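Local coordinates for protein inorganic pyrophosphatase (Neisseria gonorrhoeae, PDB 5TEA) that probably hydrolyses inorganic pyrophosphate to two phosphate ions with magnesium as cofactor, working as a homohexamer, at residues Val29-Ala34 with Tyr65-Gln70. Sequence-based numbering, arbitrary orientation.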
loop_
_atom_site.group_PDB
_atom_site.type_symbol
_atom_site.label_atom_id
_atom_site.label_comp_id
_atom_site.label_asym_id
_atom_site.label_seq_id
_atom_site.Cartn_x
_atom_site.Cartn_y
_atom_site.Cartn_z
ATOM N N VAL B 29 -1.453 -11.257 21.884
ATOM C CA VAL B 29 -0.456 -11.496 20.848
ATOM C C VAL B 29 -1.163 -11.457 19.496
ATOM O O VAL B 29 -2.144 -12.179 19.285
ATOM C CB VAL B 29 0.269 -12.838 21.073
ATOM C CG1 VAL B 29 1.159 -13.188 19.877
ATOM C CG2 VAL B 29 1.101 -12.779 22.354
ATOM N N ASN B 30 -0.678 -10.610 18.579
ATOM C CA ASN B 30 -1.335 -10.455 17.284
ATOM C C ASN B 30 -0.856 -11.526 16.315
ATOM O O ASN B 30 0.357 -11.753 16.171
ATOM C CB ASN B 30 -1.079 -9.072 16.678
ATOM C CG ASN B 30 -1.996 -8.782 15.493
ATOM O OD1 ASN B 30 -3.219 -8.795 15.629
ATOM N ND2 ASN B 30 -1.408 -8.520 14.328
ATOM N N GLU B 31 -1.804 -12.180 15.641
ATOM C CA GLU B 31 -1.456 -13.169 14.612
ATOM C C GLU B 31 -1.689 -12.685 13.190
ATOM O O GLU B 31 -0.884 -12.988 12.308
ATOM C CB GLU B 31 -2.248 -14.468 14.816
ATOM C CG GLU B 31 -1.975 -15.174 16.136
ATOM C CD GLU B 31 -3.102 -16.104 16.533
ATOM O OE1 GLU B 31 -2.851 -17.315 16.654
ATOM O OE2 GLU B 31 -4.240 -15.619 16.736
ATOM N N ILE B 32 -2.792 -11.981 12.923
ATOM C CA ILE B 32 -3.199 -11.648 11.565
ATOM C C ILE B 32 -3.451 -10.151 11.474
ATOM O O ILE B 32 -4.302 -9.627 12.196
ATOM C CB ILE B 32 -4.473 -12.396 11.135
ATOM C CG1 ILE B 32 -4.305 -13.912 11.265
ATOM C CG2 ILE B 32 -4.794 -12.038 9.671
ATOM C CD1 ILE B 32 -5.637 -14.697 11.009
ATOM N N PRO B 33 -2.786 -9.430 10.575
ATOM C CA PRO B 33 -3.153 -8.026 10.333
ATOM C C PRO B 33 -4.553 -7.901 9.753
ATOM O O PRO B 33 -4.965 -8.692 8.898
ATOM C CB PRO B 33 -2.111 -7.560 9.310
ATOM C CG PRO B 33 -1.005 -8.609 9.352
ATOM C CD PRO B 33 -1.698 -9.878 9.686
ATOM N N ALA B 34 -5.279 -6.883 10.209
ATOM C CA ALA B 34 -6.541 -6.536 9.571
ATOM C C ALA B 34 -6.330 -6.369 8.074
ATOM O O ALA B 34 -5.316 -5.822 7.644
ATOM C CB ALA B 34 -7.086 -5.228 10.144
ATOM N N TYR B 65 -6.373 -9.978 14.294
ATOM C CA TYR B 65 -6.791 -11.225 14.920
ATOM C C TYR B 65 -5.655 -11.753 15.781
ATOM O O TYR B 65 -4.531 -11.908 15.298
ATOM C CB TYR B 65 -7.172 -12.251 13.849
ATOM C CG TYR B 65 -7.983 -13.432 14.328
ATOM C CD1 TYR B 65 -9.376 -13.380 14.355
ATOM C CD2 TYR B 65 -7.363 -14.619 14.703
ATOM C CE1 TYR B 65 -10.121 -14.465 14.770
ATOM C CE2 TYR B 65 -8.110 -15.716 15.112
ATOM C CZ TYR B 65 -9.487 -15.627 15.140
ATOM O OH TYR B 65 -10.244 -16.703 15.534
ATOM N N GLY B 66 -5.935 -12.022 17.053
ATOM C CA GLY B 66 -4.884 -12.527 17.920
ATOM C C GLY B 66 -5.360 -13.487 18.990
ATOM O O GLY B 66 -6.461 -14.031 18.889
ATOM N N PHE B 67 -4.561 -13.689 20.039
ATOM C CA PHE B 67 -4.990 -14.572 21.118
ATOM C C PHE B 67 -4.475 -14.055 22.451
ATOM O O PHE B 67 -3.578 -13.214 22.515
ATOM C CB PHE B 67 -4.513 -16.012 20.903
ATOM C CG PHE B 67 -3.026 -16.204 21.057
ATOM C CD1 PHE B 67 -2.161 -15.946 19.993
ATOM C CD2 PHE B 67 -2.491 -16.671 22.248
ATOM C CE1 PHE B 67 -0.791 -16.140 20.123
ATOM C CE2 PHE B 67 -1.113 -16.857 22.384
ATOM C CZ PHE B 67 -0.268 -16.595 21.317
ATOM N N ILE B 68 -5.053 -14.586 23.522
ATOM C CA ILE B 68 -4.631 -14.279 24.885
ATOM C C ILE B 68 -3.725 -15.410 25.363
ATOM O O ILE B 68 -4.164 -16.573 25.383
ATOM C CB ILE B 68 -5.834 -14.119 25.830
ATOM C CG1 ILE B 68 -6.813 -13.051 25.318
ATOM C CG2 ILE B 68 -5.345 -13.772 27.220
ATOM C CD1 ILE B 68 -8.121 -12.988 26.138
ATOM N N PRO B 69 -2.491 -15.125 25.787
ATOM C CA PRO B 69 -1.616 -16.205 26.270
ATOM C C PRO B 69 -2.197 -16.887 27.502
ATOM O O PRO B 69 -2.891 -16.268 28.310
ATOM C CB PRO B 69 -0.298 -15.488 26.614
ATOM C CG PRO B 69 -0.424 -14.096 26.105
ATOM C CD PRO B 69 -1.874 -13.791 25.895
ATOM N N GLN B 70 -1.907 -18.187 27.625
ATOM C CA GLN B 70 -2.247 -18.984 28.809
ATOM C C GLN B 70 -3.755 -19.048 29.037
ATOM O O GLN B 70 -4.233 -18.979 30.167
ATOM C CB GLN B 70 -1.527 -18.471 30.058
ATOM C CG GLN B 70 -0.018 -18.489 29.922
ATOM C CD GLN B 70 0.691 -18.185 31.225
ATOM O OE1 GLN B 70 0.081 -17.722 32.190
ATOM N NE2 GLN B 70 1.989 -18.449 31.262
#
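Val29–Ile32 and Tyr65–Phe67 are neighbouring antiparallel strands, a buried pairing in the central sheet of the pyrophosphatase barrel, joined by backbone hydrogen bonds across a classic beta bulge. Val29 and Phe67 form a hydrogen-bonded pair, with Val29 N to Phe67 O at 3.0 Å and nearly straight (172°), and Phe67 N to Val29 O completing the pair. Past Asn30 and Gly66 the register slips by one: Tyr65 O accepts from both Glu31 N (2.8 Å) and Ile32 N (2.9 Å), and Tyr65 N returns a bond to Ile32 O. Val29, Ile32, Tyr65 and Phe67 share one face, and the extra bulge residue Glu31 reaches back with its side chain to the Phe67 ring and the Gly66 backbone. Val29 CB sits over one face of that ring, 4.0 Å from its centroid, a CH-pi contact. A chi1 of 70° tucks the Phe67 ring back over its own backbone, toward Val29. The extended Glu31 chain runs across the ring edge, its CD 3.6 Å from Phe67 CD1; its OE1 accepts from Trp42 N, and the Trp42 ring stacks on Phe67. Farther along, Ile32 and Tyr65 lie side by side, CB to CB 3.8 Å. Tyr65, which probably binds the substrate, also touches Asp80, which helps bind the calcium ion. A bulged strand pair thus sets a probable substrate-binding tyrosine beside the acidic metal site of a family I soluble pyrophosphatase.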